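Long-range contacts in tail spike protein gp49 (Pseudomonas phage LKA1, PDB 4RU4), which forms the trimeric tailspike of the phage and acts as a lyase that cleaves the O-specific polysaccharide of the Pseudomonas host, probably during virus entry: residues D394-N399 / S437-R442; G368-I373 / G398-I403; K468-D473 / T497-A502; P432-S437 / I461-L466; G427-P432 / I454-Q459. One frame throughout, in Å; residues are numbered along the deposited sequence.

All five contacts join successive turns of the parallel beta-helix or the loops between its faces. Contacts 1 and 2 share Gly-398 and Asn-399, their centres lie about 6 Å apart, and each gives one backbone carbonyl, Asp-394 O and Gly-368 O, to the same calcium ion. Strand 439-446 of contact 1 pairs with strand 468-474 of contact 3, where Arg-442 NE and Asp-473 OD2 form a 2.9 Å salt bridge. Contact 4 shares Ser-437 with contact 1 and places the side chain of Leu-434 about 8 Å from the calcium ion. Contact 5 meets contact 4 at Pro-432; its Leu-429 and Tyr-456 pack against Val-402 and Ile-403 of contact 2.

Contact 1 of 5, residues D394-N399 / S437-R442; sequences DPQPGN and SSYLLR. With CA (calcium ion), chain C.
Ser-438 OG donates a 2.8 Å hydrogen bond to Asp-394 OD1, arriving from above the carboxylate plane. On the opposite face of that plane the backbone N of Gln-396 reaches Asp-394 OD1 at 3.0 Å, closing an Asx turn. Farther along, Arg-442 NH1 gives a bent hydrogen bond of 2.9 Å to Asn-399 O, with an N-H...O angle of 131° and the donor above the carbonyl plane. Between these bonds Gln-396 CG lies 3.6 Å from Tyr-439 CE2, its amide 84° from the ring plane. The bend of the glutamine chain at chi2 (-84°) carries NE2 to a water that also bonds Asn-399 OD1 and Tyr-439 OH. Behind this shell, Ser-438 OG is bonded to Ser-435 N as well, and Asp-473 OD2 holds Arg-442 NE in a salt bridge. The backbone O of Asp-394 binds the calcium ion at 2.5 Å, alongside Gly-368 O and four waters. The aspartate carboxylate thus probably helps to order the turn from which the metal-binding carbonyl projects, and calcium, held by neutral carbonyls and waters here, probably polarises that C=O group.

Contact 2 of 5, residues G368-I373 / G398-I403; sequences GGWIVI and GNRGVI. With CA (calcium ion), chain C.
In the modelled conformer of Arg-400, Trp-370 NE1 lies over one face of the Arg-400 guanidinium, 3.2 Å above its plane and offset toward the rim, with the two planes 58° apart. NE1 and Arg-400 NH1 are both donors, so their proximity is not a hydrogen bond. Ile-373 CD1 sits 3.8 Å above one face of the indole, again toward the rim, and also touches Arg-400 CD, while Arg-400 NH2 and Val-372 N come to the ring edge. Trp-370 CG stands between the backbone N and the carbonyl carbon (chi1 48°), which sets the indole beside Arg-400. Trp-370 CB packs 3.3 Å from Gly-401 O.

Beyond the indole, Val-402 O accepts two hydrogen bonds, from Ile-371 N at 2.8 Å and Val-372 N at 3.3 Å, both in the carbonyl plane. Ile-371 CD1 and Val-402 CG1 meet at 3.6 Å, the two side chains running side by side. Val-372 and Ile-403 then form a parallel bridge in which Ile-403 CA-H points to Val-372 O, and Trp-351 and Leu-384 pack against both side chains. At the other end Gly-368 O binds the calcium ion at 2.6 Å, together with Asp-394 O. The whole is a corner of a parallel beta-helix, where two successive turns stack: the loop carrying Gly-368 runs on into strand 372-377, beside strand 403-405 of the next turn.

Contact 3 of 5, residues K468-D473 / T497-A502; sequences KVLQLD and TLASAA
Lys-468 NZ spans two partners: in the modelled conformer of Ser-500 it donates to Ser-500 OG across the contact at 2.8 Å, and it donates to Gln-471 OE1 of its own strand at 2.6 Å, the latter in the carbonyl plane on a lone pair. These residues lie on one face of two neighbouring parallel strands in adjacent turns of the beta-helix. The lysine chain is extended beyond CG, running past Thr-497 CB before NZ reaches the serine. Gln-471 bends at chi2 (80°), and its NE2 grips both carboxylate oxygens of Asp-473, each through its syn lone pair. Asp-473 in turn forms a salt bridge with Arg-442 on the preceding turn, so a polar chain continues from Lys-468 back along this face.

The axes of the short segments 470-473 and 499-501 approach to 4.6 Å and are only 4° from parallel. Val-469 N bonds to Thr-497 O and Leu-470 N to Leu-498 O through the corner, where both chains change direction. From there the bonds alternate in the usual parallel pattern: Ser-500 N to Leu-470 O, Leu-472 N to Ser-500 O at 2.8 Å, and Ala-502 N to Leu-472 O. On the face bearing Leu-470 and Leu-472 the contact is apolar, with Leu-484 packing against both leucines from another side of the coil. Ala-499 supplies a small methyl here, its CB 4.0 Å from Leu-470 CB.

Contact 4 of 5, residues P432-S437 / I461-L466; sequences PSLSTS and IDVGSL
Thr-436 and Leu-466 run close together, their CA atoms 4.6 Å apart; toward the other end the two chains part and then close again at Pro-432 and Val-463, 4.5 Å apart by CA. No direct hydrogen bond crosses between them; two waters fill the widened middle and take over the backbone polar groups. One accepts from Leu-434 N and Gly-464 N and lies 2.6 Å from Ser-465 O, to which it probably donates. The other accepts from Ser-465 N and lies within hydrogen-bonding distance of Pro-432 O and Leu-434 O. Farther on, Ser-435 OG accepts from Ser-437 N at 2.9 Å, an ST turn that bends the loop.

Strand 452-463 pairs with strand 428-431 in the preceding turn of the parallel beta-helix; these segments follow on from that pair, where the chain leaves one face and crosses by a loop toward the next. Leu-434 is directed toward segment 461-466, and CG anti to the carbonyl carbon (chi1 -55°) places CD1 on Leu-466 CD1 at 3.7 Å, the two leucines running side by side in the same direction. Leu-434 CB lies 3.5 Å from Ser-465 O. Val-463 CG1 touches Leu-434 CD1 at 4.3 Å, and Leu-440 packs against both leucines. Leu-434 also packs on Asp-394 of the calcium site. Farther along, Ser-465 CB rests against the Ser-435 carbonyl carbon, and Thr-436 CG2 lies 4.0 Å from Ser-465 CB.

Contact 5 of 5, residues G427-P432 / I454-Q459; sequences GSLRAP and IQYSGQ
Gln-459 CB starts 4.2 Å from Gly-427 O, the same carbonyl that receives a CA-H...O contact from Gln-459 CA at 3.5 Å. CG follows, near Gly-427 O and at 4.0 Å from Ser-428 CA. The chain continues extended, with CG anti to the backbone N (chi1 -173°), and brings CD to 3.6 Å from Leu-429 CB. At the tip the amide splits its roles: OE1 accepts a 2.6 Å hydrogen bond from Tyr-456 OH, while NE2 donates to a water at 2.8 Å. Both amide atoms also touch Leu-429 CB.

Segments 427-432 and 454-459 belong to consecutive turns of the parallel beta-helix. Gly-427 and Leu-429 pair through their backbones with Ala-460, and Gln-459 follows the end of strand 454-457 and is buried between the two turns. The near half of its chain thus passes the Gly-427 carbonyl and Ser-428 CA, while the amide lies against Leu-429. In the modelled conformer of Leu-429, Tyr-456 OH also packs against Leu-429 CD1 at 3.6 Å, the two side chains crossing at about a right angle. Next to Gln-459, Gly-458 O accepts a hydrogen bond from Gln-455 of the second subunit, and Gly-427 N donates to Gln-425 of that same neighbouring chain.

Contact 1 of 5, residues D394-N399 / S437-R442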
# COMPACT_ATOMS: atom_id res chain seq x y z
N ASP B 394 -10.13 26.64 2.29
CA ASP B 394 -11.24 26.42 3.21
C ASP B 394 -12.50 26.30 2.36
O ASP B 394 -12.92 27.29 1.77
CB ASP B 394 -11.38 27.64 4.13
CG ASP B 394 -12.56 27.56 5.07
OD1 ASP B 394 -13.27 26.52 5.11
OD2 ASP B 394 -12.77 28.54 5.82
N PRO B 395 -13.09 25.09 2.30
CA PRO B 395 -14.27 24.88 1.44
C PRO B 395 -15.59 25.32 2.08
O PRO B 395 -16.62 25.35 1.38
CB PRO B 395 -14.26 23.35 1.21
CG PRO B 395 -13.67 22.80 2.53
CD PRO B 395 -12.61 23.85 2.93
N GLN B 396 -15.58 25.66 3.36
CA GLN B 396 -16.84 26.05 4.02
C GLN B 396 -17.60 27.24 3.40
O GLN B 396 -18.84 27.22 3.36
CB GLN B 396 -16.66 26.23 5.54
CG GLN B 396 -17.99 26.40 6.29
CD GLN B 396 -18.47 27.85 6.26
OE1 GLN B 396 -17.67 28.78 6.13
NE2 GLN B 396 -19.80 28.04 6.33
N PRO B 397 -16.89 28.29 2.93
CA PRO B 397 -17.67 29.38 2.31
C PRO B 397 -18.45 28.91 1.08
O PRO B 397 -19.51 29.47 0.80
CB PRO B 397 -16.60 30.42 1.94
CG PRO B 397 -15.60 30.27 3.07
CD PRO B 397 -15.50 28.72 3.20
N GLY B 398 -17.95 27.88 0.38
CA GLY B 398 -18.71 27.24 -0.69
C GLY B 398 -19.63 26.10 -0.22
O GLY B 398 -20.14 25.31 -1.04
N ASN B 399 -19.86 26.02 1.09
CA ASN B 399 -20.78 25.04 1.68
C ASN B 399 -20.37 23.57 1.55
O ASN B 399 -21.22 22.68 1.53
CB ASN B 399 -22.22 25.26 1.18
CG ASN B 399 -22.90 26.45 1.86
OD1 ASN B 399 -22.82 26.62 3.08
ND2 ASN B 399 -23.55 27.29 1.07
N SER B 437 -15.93 28.18 11.56
CA SER B 437 -17.17 27.67 10.94
C SER B 437 -16.94 26.43 10.04
O SER B 437 -17.89 25.78 9.61
CB SER B 437 -17.91 28.77 10.15
OG SER B 437 -18.28 29.86 10.98
N SER B 438 -15.69 26.08 9.79
CA SER B 438 -15.39 24.98 8.86
C SER B 438 -15.61 23.60 9.48
O SER B 438 -15.48 23.44 10.71
CB SER B 438 -13.96 25.09 8.33
OG SER B 438 -13.67 26.40 7.85
N TYR B 439 -15.91 22.61 8.64
CA TYR B 439 -16.12 21.24 9.08
C TYR B 439 -15.27 20.28 8.23
O TYR B 439 -15.04 20.51 7.04
CB TYR B 439 -17.61 20.83 9.00
CG TYR B 439 -18.38 21.57 7.91
CD1 TYR B 439 -18.38 21.10 6.61
CD2 TYR B 439 -19.08 22.74 8.20
CE1 TYR B 439 -19.06 21.79 5.60
CE2 TYR B 439 -19.78 23.43 7.21
CZ TYR B 439 -19.76 22.95 5.91
OH TYR B 439 -20.43 23.63 4.94
N LEU B 440 -14.77 19.22 8.85
CA LEU B 440 -13.89 18.31 8.11
C LEU B 440 -14.68 17.49 7.10
O LEU B 440 -14.23 17.29 5.97
CB LEU B 440 -13.12 17.41 9.06
CG LEU B 440 -12.24 18.21 10.03
CD1 LEU B 440 -11.48 17.25 10.91
CD2 LEU B 440 -11.26 19.09 9.23
N LEU B 441 -15.84 17.02 7.52
CA LEU B 441 -16.67 16.24 6.60
C LEU B 441 -18.11 16.75 6.65
O LEU B 441 -18.65 17.01 7.73
CB LEU B 441 -16.63 14.73 6.93
CG LEU B 441 -17.47 13.80 6.04
CD1 LEU B 441 -16.79 12.42 5.92
CD2 LEU B 441 -18.91 13.64 6.51
N ARG B 442 -18.72 16.88 5.49
CA ARG B 442 -20.14 17.22 5.42
C ARG B 442 -20.82 16.14 4.59
O ARG B 442 -20.28 15.74 3.55
CB ARG B 442 -20.35 18.58 4.74
CG ARG B 442 -21.86 19.02 4.78
CD ARG B 442 -22.07 20.44 4.35
NE ARG B 442 -23.47 20.84 4.56
CZ ARG B 442 -23.99 22.00 4.19
NH1 ARG B 442 -23.24 22.90 3.56
NH2 ARG B 442 -25.28 22.27 4.44
CA CA C . -12.69 28.00 -0.61
O HOH W 1 -10.26 28.11 -0.23
O HOH W 2 -21.57 25.88 5.46
O HOH W 3 -15.17 27.88 -0.69
O HOH W 4 -12.10 29.04 -2.85
O HOH W 5 -12.87 30.17 0.35

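Contact 2 of 5, residues G368-I373 / G398-I403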
# COMPACT_ATOMS: atom_id res chain seq x y z
N GLY B 368 -11.63 24.93 -4.74
CA GLY B 368 -12.60 25.24 -3.72
C GLY B 368 -12.11 25.01 -2.30
O GLY B 368 -12.75 25.47 -1.36
N GLY B 369 -11.00 24.31 -2.12
CA GLY B 369 -10.46 24.10 -0.78
C GLY B 369 -10.74 22.71 -0.23
O GLY B 369 -10.14 22.30 0.77
N TRP B 370 -11.67 22.00 -0.84
CA TRP B 370 -11.97 20.62 -0.45
C TRP B 370 -10.89 19.70 -1.03
O TRP B 370 -10.11 20.12 -1.89
CB TRP B 370 -13.36 20.20 -0.94
CG TRP B 370 -13.63 20.53 -2.40
CD1 TRP B 370 -14.29 21.64 -2.88
CD2 TRP B 370 -13.25 19.76 -3.55
NE1 TRP B 370 -14.34 21.60 -4.27
CE2 TRP B 370 -13.71 20.46 -4.70
CE3 TRP B 370 -12.56 18.55 -3.72
CZ2 TRP B 370 -13.52 19.98 -6.00
CZ3 TRP B 370 -12.36 18.07 -5.02
CH2 TRP B 370 -12.84 18.79 -6.14
N ILE B 371 -10.83 18.46 -0.54
CA ILE B 371 -9.82 17.51 -1.01
C ILE B 371 -10.46 16.28 -1.65
O ILE B 371 -9.99 15.79 -2.68
CB ILE B 371 -8.90 17.06 0.16
CG1 ILE B 371 -8.21 18.27 0.79
CG2 ILE B 371 -7.84 16.03 -0.32
CD1 ILE B 371 -7.42 17.92 2.05
N VAL B 372 -11.53 15.79 -1.04
CA VAL B 372 -12.26 14.67 -1.62
C VAL B 372 -13.70 15.11 -1.77
O VAL B 372 -14.29 15.56 -0.79
CB VAL B 372 -12.21 13.41 -0.72
CG1 VAL B 372 -13.12 12.33 -1.33
CG2 VAL B 372 -10.75 12.92 -0.57
N ILE B 373 -14.24 15.04 -2.98
CA ILE B 373 -15.63 15.45 -3.24
C ILE B 373 -16.45 14.26 -3.76
O ILE B 373 -15.92 13.34 -4.38
CB ILE B 373 -15.69 16.67 -4.22
CG1 ILE B 373 -17.09 17.29 -4.25
CG2 ILE B 373 -15.23 16.27 -5.64
CD1 ILE B 373 -17.14 18.72 -4.76
N GLY B 398 -17.95 27.88 0.38
CA GLY B 398 -18.71 27.24 -0.69
C GLY B 398 -19.63 26.10 -0.22
O GLY B 398 -20.14 25.31 -1.04
N ASN B 399 -19.86 26.02 1.09
CA ASN B 399 -20.78 25.04 1.68
C ASN B 399 -20.37 23.57 1.55
O ASN B 399 -21.22 22.68 1.53
CB ASN B 399 -22.22 25.26 1.18
CG ASN B 399 -22.90 26.45 1.86
OD1 ASN B 399 -22.82 26.62 3.08
ND2 ASN B 399 -23.55 27.29 1.07
N ARG B 400 -19.06 23.32 1.48
CA ARG B 400 -18.54 21.97 1.29
C ARG B 400 -17.58 21.59 2.41
O ARG B 400 -16.91 22.45 2.98
CB ARG B 400 -17.86 21.85 -0.09
CG ARG B 400 -18.87 21.86 -1.28
CD ARG B 400 -18.22 21.97 -2.68
NE ARG B 400 -17.53 23.25 -2.87
CZ ARG B 400 -17.03 23.69 -4.03
NH1 ARG B 400 -17.13 22.97 -5.13
NH2 ARG B 400 -16.42 24.86 -4.07
N GLY B 401 -17.53 20.29 2.74
CA GLY B 401 -16.57 19.80 3.73
C GLY B 401 -15.20 19.69 3.09
O GLY B 401 -15.09 19.78 1.86
N VAL B 402 -14.15 19.49 3.89
CA VAL B 402 -12.83 19.17 3.34
C VAL B 402 -12.95 17.82 2.64
O VAL B 402 -12.40 17.60 1.56
CB VAL B 402 -11.74 19.14 4.44
CG1 VAL B 402 -10.39 18.60 3.88
CG2 VAL B 402 -11.60 20.55 5.08
N ILE B 403 -13.72 16.94 3.27
CA ILE B 403 -14.22 15.74 2.64
C ILE B 403 -15.72 15.95 2.49
O ILE B 403 -16.43 16.17 3.48
CB ILE B 403 -13.97 14.51 3.51
CG1 ILE B 403 -12.46 14.35 3.74
CG2 ILE B 403 -14.59 13.24 2.84
CD1 ILE B 403 -12.14 13.43 4.90
CA CA C . -12.69 28.00 -0.61
O HOH W 3 -15.17 27.88 -0.69
O HOH W 4 -12.10 29.04 -2.85
O HOH W 1 -10.26 28.11 -0.23
O HOH W 5 -12.87 30.17 0.35

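Contact 3 of 5, residues K468-D473 / T497-A502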
# COMPACT_ATOMS: atom_id res chain seq x y z
N LYS B 468 -16.01 22.09 13.26
CA LYS B 468 -16.65 20.79 13.55
C LYS B 468 -15.92 19.67 12.86
O LYS B 468 -15.27 19.90 11.84
CB LYS B 468 -18.10 20.75 13.03
CG LYS B 468 -18.85 22.07 13.14
CD LYS B 468 -20.33 21.90 12.79
CE LYS B 468 -21.06 23.25 12.86
NZ LYS B 468 -22.49 23.15 12.43
N VAL B 469 -16.06 18.45 13.39
CA VAL B 469 -15.57 17.26 12.68
C VAL B 469 -16.62 16.91 11.63
O VAL B 469 -16.32 16.98 10.44
CB VAL B 469 -15.29 16.06 13.63
CG1 VAL B 469 -14.76 14.84 12.85
CG2 VAL B 469 -14.30 16.47 14.73
N LEU B 470 -17.84 16.59 12.06
CA LEU B 470 -18.90 16.22 11.12
C LEU B 470 -20.02 17.25 11.08
O LEU B 470 -20.39 17.83 12.12
CB LEU B 470 -19.53 14.87 11.49
CG LEU B 470 -18.56 13.70 11.71
CD1 LEU B 470 -19.36 12.45 12.03
CD2 LEU B 470 -17.64 13.49 10.49
N GLN B 471 -20.56 17.44 9.88
CA GLN B 471 -21.72 18.29 9.65
C GLN B 471 -22.68 17.42 8.83
O GLN B 471 -22.42 17.13 7.66
CB GLN B 471 -21.30 19.53 8.87
CG GLN B 471 -22.45 20.35 8.34
CD GLN B 471 -23.06 21.23 9.40
OE1 GLN B 471 -22.35 21.75 10.27
NE2 GLN B 471 -24.37 21.39 9.36
N LEU B 472 -23.76 16.96 9.46
CA LEU B 472 -24.67 15.98 8.85
C LEU B 472 -26.07 16.59 8.72
O LEU B 472 -26.76 16.79 9.72
CB LEU B 472 -24.72 14.68 9.68
CG LEU B 472 -23.33 14.07 9.98
CD1 LEU B 472 -23.41 12.90 10.95
CD2 LEU B 472 -22.59 13.65 8.69
N ASP B 473 -26.47 16.86 7.48
CA ASP B 473 -27.65 17.69 7.22
C ASP B 473 -28.66 16.94 6.39
O ASP B 473 -28.33 15.97 5.69
CB ASP B 473 -27.26 18.91 6.38
CG ASP B 473 -26.43 19.87 7.15
OD1 ASP B 473 -26.80 20.15 8.30
OD2 ASP B 473 -25.41 20.33 6.61
N THR B 497 -17.01 21.29 17.65
CA THR B 497 -18.21 20.47 17.77
C THR B 497 -17.93 19.13 17.10
O THR B 497 -17.50 19.09 15.95
CB THR B 497 -19.38 21.17 17.07
OG1 THR B 497 -19.66 22.41 17.77
CG2 THR B 497 -20.62 20.27 17.05
N LEU B 498 -18.19 18.03 17.78
CA LEU B 498 -17.89 16.72 17.21
C LEU B 498 -18.78 16.41 16.02
O LEU B 498 -18.31 15.95 14.97
CB LEU B 498 -18.03 15.62 18.28
CG LEU B 498 -16.97 15.67 19.36
CD1 LEU B 498 -17.44 14.90 20.58
CD2 LEU B 498 -15.67 15.09 18.79
N ALA B 499 -20.08 16.62 16.17
CA ALA B 499 -20.97 16.30 15.08
C ALA B 499 -22.25 17.11 15.16
O ALA B 499 -23.03 16.96 16.10
CB ALA B 499 -21.28 14.79 15.07
N SER B 500 -22.46 18.00 14.20
CA SER B 500 -23.78 18.57 14.02
C SER B 500 -24.57 17.51 13.27
O SER B 500 -24.13 17.03 12.22
CB SER B 500 -23.71 19.87 13.21
OG SER B 500 -23.16 20.89 14.02
N ALA B 501 -25.71 17.12 13.82
CA ALA B 501 -26.48 16.04 13.23
C ALA B 501 -27.96 16.38 13.21
O ALA B 501 -28.55 16.63 14.28
CB ALA B 501 -26.27 14.74 13.99
N ALA B 502 -28.57 16.35 12.03
CA ALA B 502 -29.99 16.68 11.90
C ALA B 502 -30.84 15.43 11.65
O ALA B 502 -30.37 14.44 11.08
CB ALA B 502 -30.19 17.71 10.81

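Contact 4 of 5, residues P432-S437 / I461-L466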
# COMPACT_ATOMS: atom_id res chain seq x y z
N PRO B 432 -4.39 24.29 7.58
CA PRO B 432 -4.05 25.39 8.48
C PRO B 432 -4.96 26.59 8.35
O PRO B 432 -4.93 27.47 9.23
CB PRO B 432 -2.65 25.83 8.02
CG PRO B 432 -2.15 24.71 7.12
CD PRO B 432 -3.37 24.09 6.53
N SER B 433 -5.72 26.68 7.26
CA SER B 433 -6.42 27.93 6.97
C SER B 433 -7.93 27.82 6.99
O SER B 433 -8.62 28.53 6.26
CB SER B 433 -5.95 28.54 5.63
OG SER B 433 -4.53 28.64 5.63
N LEU B 434 -8.45 26.94 7.84
CA LEU B 434 -9.91 26.85 8.03
C LEU B 434 -10.38 27.90 9.03
O LEU B 434 -9.55 28.55 9.70
CB LEU B 434 -10.31 25.44 8.52
CG LEU B 434 -9.87 24.23 7.70
CD1 LEU B 434 -10.40 22.94 8.37
CD2 LEU B 434 -10.34 24.33 6.22
N SER B 435 -11.70 28.09 9.14
CA SER B 435 -12.25 29.00 10.16
C SER B 435 -12.97 28.23 11.26
O SER B 435 -13.09 26.99 11.20
CB SER B 435 -13.23 30.01 9.55
OG SER B 435 -14.50 29.43 9.38
N THR B 436 -13.48 28.96 12.26
CA THR B 436 -14.25 28.33 13.31
C THR B 436 -15.62 27.89 12.82
O THR B 436 -16.39 27.35 13.60
CB THR B 436 -14.43 29.28 14.52
OG1 THR B 436 -15.03 30.49 14.06
CG2 THR B 436 -13.08 29.59 15.13
N SER B 437 -15.93 28.18 11.56
CA SER B 437 -17.17 27.67 10.94
C SER B 437 -16.94 26.43 10.04
O SER B 437 -17.89 25.78 9.61
CB SER B 437 -17.91 28.77 10.15
OG SER B 437 -18.28 29.86 10.98
N ILE B 461 -4.96 15.04 12.79
CA ILE B 461 -5.39 16.29 12.17
C ILE B 461 -4.46 17.43 12.58
O ILE B 461 -4.01 17.51 13.73
CB ILE B 461 -6.85 16.57 12.58
CG1 ILE B 461 -7.74 15.40 12.11
CG2 ILE B 461 -7.33 17.92 12.07
CD1 ILE B 461 -9.02 15.21 12.96
N ASP B 462 -4.16 18.31 11.64
CA ASP B 462 -3.30 19.45 11.92
C ASP B 462 -3.99 20.70 11.38
O ASP B 462 -3.96 20.94 10.18
CB ASP B 462 -1.96 19.22 11.20
CG ASP B 462 -0.94 20.31 11.48
OD1 ASP B 462 -1.29 21.39 11.98
OD2 ASP B 462 0.24 20.09 11.20
N VAL B 463 -4.61 21.49 12.27
CA VAL B 463 -5.34 22.70 11.87
C VAL B 463 -4.96 23.89 12.74
O VAL B 463 -4.32 23.73 13.80
CB VAL B 463 -6.89 22.50 12.02
CG1 VAL B 463 -7.39 21.43 11.08
CG2 VAL B 463 -7.27 22.15 13.49
N GLY B 464 -5.32 25.09 12.27
CA GLY B 464 -5.36 26.28 13.09
C GLY B 464 -6.75 26.32 13.72
O GLY B 464 -6.98 25.69 14.75
N SER B 465 -7.68 27.04 13.10
CA SER B 465 -9.07 27.02 13.57
C SER B 465 -9.84 25.85 12.93
O SER B 465 -9.46 25.34 11.87
CB SER B 465 -9.77 28.34 13.25
OG SER B 465 -9.06 29.40 13.85
N LEU B 466 -10.92 25.46 13.60
CA LEU B 466 -11.83 24.45 13.09
C LEU B 466 -13.15 24.68 13.80
O LEU B 466 -13.17 25.11 14.95
CB LEU B 466 -11.32 23.03 13.40
CG LEU B 466 -12.15 21.85 12.93
CD1 LEU B 466 -12.30 21.86 11.38
CD2 LEU B 466 -11.50 20.53 13.42
O HOH W 6 -7.00 28.62 10.66
O HOH W 7 -7.40 25.62 10.23

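Contact 5 of 5, residues G427-P432 / I454-Q459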
# COMPACT_ATOMS: atom_id res chain seq x y z
N GLY B 427 -4.29 7.72 8.73
CA GLY B 427 -3.67 8.76 7.93
C GLY B 427 -3.67 10.11 8.62
O GLY B 427 -3.74 10.21 9.86
N SER B 428 -3.57 11.18 7.83
CA SER B 428 -3.45 12.52 8.39
C SER B 428 -4.16 13.55 7.51
O SER B 428 -4.40 13.33 6.32
CB SER B 428 -1.97 12.90 8.54
OG SER B 428 -1.31 12.94 7.27
N LEU B 429 -4.52 14.68 8.10
CA LEU B 429 -5.22 15.74 7.38
C LEU B 429 -4.74 17.08 7.91
O LEU B 429 -5.02 17.42 9.06
CB LEU B 429 -6.75 15.61 7.56
CG LEU B 429 -7.72 16.50 6.76
CD1 LEU B 429 -9.09 15.83 6.63
CD2 LEU B 429 -7.87 17.91 7.39
N ARG B 430 -4.01 17.81 7.07
CA ARG B 430 -3.52 19.14 7.45
C ARG B 430 -4.31 20.19 6.69
O ARG B 430 -4.48 20.08 5.47
CB ARG B 430 -2.03 19.28 7.14
CG ARG B 430 -1.46 20.64 7.53
CD ARG B 430 0.01 20.79 7.13
NE ARG B 430 0.83 19.64 7.54
CZ ARG B 430 2.16 19.60 7.47
NH1 ARG B 430 2.84 20.65 7.03
NH2 ARG B 430 2.82 18.52 7.86
N ALA B 431 -4.79 21.19 7.42
CA ALA B 431 -5.60 22.28 6.87
C ALA B 431 -5.45 23.49 7.79
O ALA B 431 -6.27 23.70 8.71
CB ALA B 431 -7.06 21.87 6.80
N PRO B 432 -4.39 24.29 7.58
CA PRO B 432 -4.05 25.39 8.48
C PRO B 432 -4.96 26.59 8.35
O PRO B 432 -4.93 27.47 9.23
CB PRO B 432 -2.65 25.83 8.02
CG PRO B 432 -2.15 24.71 7.12
CD PRO B 432 -3.37 24.09 6.53
N ILE B 454 -21.25 6.72 9.02
CA ILE B 454 -19.97 7.43 9.01
C ILE B 454 -19.06 6.79 10.03
O ILE B 454 -19.44 6.64 11.20
CB ILE B 454 -20.11 8.92 9.46
CG1 ILE B 454 -21.22 9.66 8.70
CG2 ILE B 454 -18.77 9.65 9.33
CD1 ILE B 454 -21.04 9.70 7.25
N GLN B 455 -17.85 6.44 9.59
CA GLN B 455 -16.81 6.02 10.51
C GLN B 455 -15.65 7.00 10.29
O GLN B 455 -15.00 6.95 9.25
CB GLN B 455 -16.34 4.58 10.18
CG GLN B 455 -15.22 4.05 11.09
CD GLN B 455 -14.46 2.88 10.49
OE1 GLN B 455 -14.18 2.86 9.28
NE2 GLN B 455 -14.13 1.89 11.32
N TYR B 456 -15.38 7.86 11.27
CA TYR B 456 -14.26 8.78 11.13
C TYR B 456 -13.29 8.42 12.27
O TYR B 456 -13.54 8.73 13.44
CB TYR B 456 -14.79 10.22 11.19
CG TYR B 456 -13.86 11.25 10.56
CD1 TYR B 456 -12.64 11.58 11.15
CD2 TYR B 456 -14.22 11.90 9.38
CE1 TYR B 456 -11.79 12.52 10.58
CE2 TYR B 456 -13.38 12.83 8.79
CZ TYR B 456 -12.17 13.14 9.40
OH TYR B 456 -11.33 14.06 8.81
N SER B 457 -12.19 7.76 11.94
CA SER B 457 -11.48 6.92 12.91
C SER B 457 -9.95 6.91 12.75
O SER B 457 -9.43 6.46 11.73
CB SER B 457 -11.99 5.48 12.69
OG SER B 457 -11.34 4.52 13.50
N GLY B 458 -9.21 7.39 13.76
CA GLY B 458 -7.75 7.22 13.78
C GLY B 458 -6.91 8.29 13.09
O GLY B 458 -5.67 8.24 13.13
N GLN B 459 -7.54 9.27 12.45
CA GLN B 459 -6.79 10.28 11.67
C GLN B 459 -6.07 11.30 12.56
O GLN B 459 -6.62 11.77 13.56
CB GLN B 459 -7.75 11.03 10.77
CG GLN B 459 -7.13 12.01 9.78
CD GLN B 459 -8.23 12.72 9.03
OE1 GLN B 459 -8.95 13.55 9.59
NE2 GLN B 459 -8.39 12.37 7.76
O HOH W 8 -6.62 10.94 6.10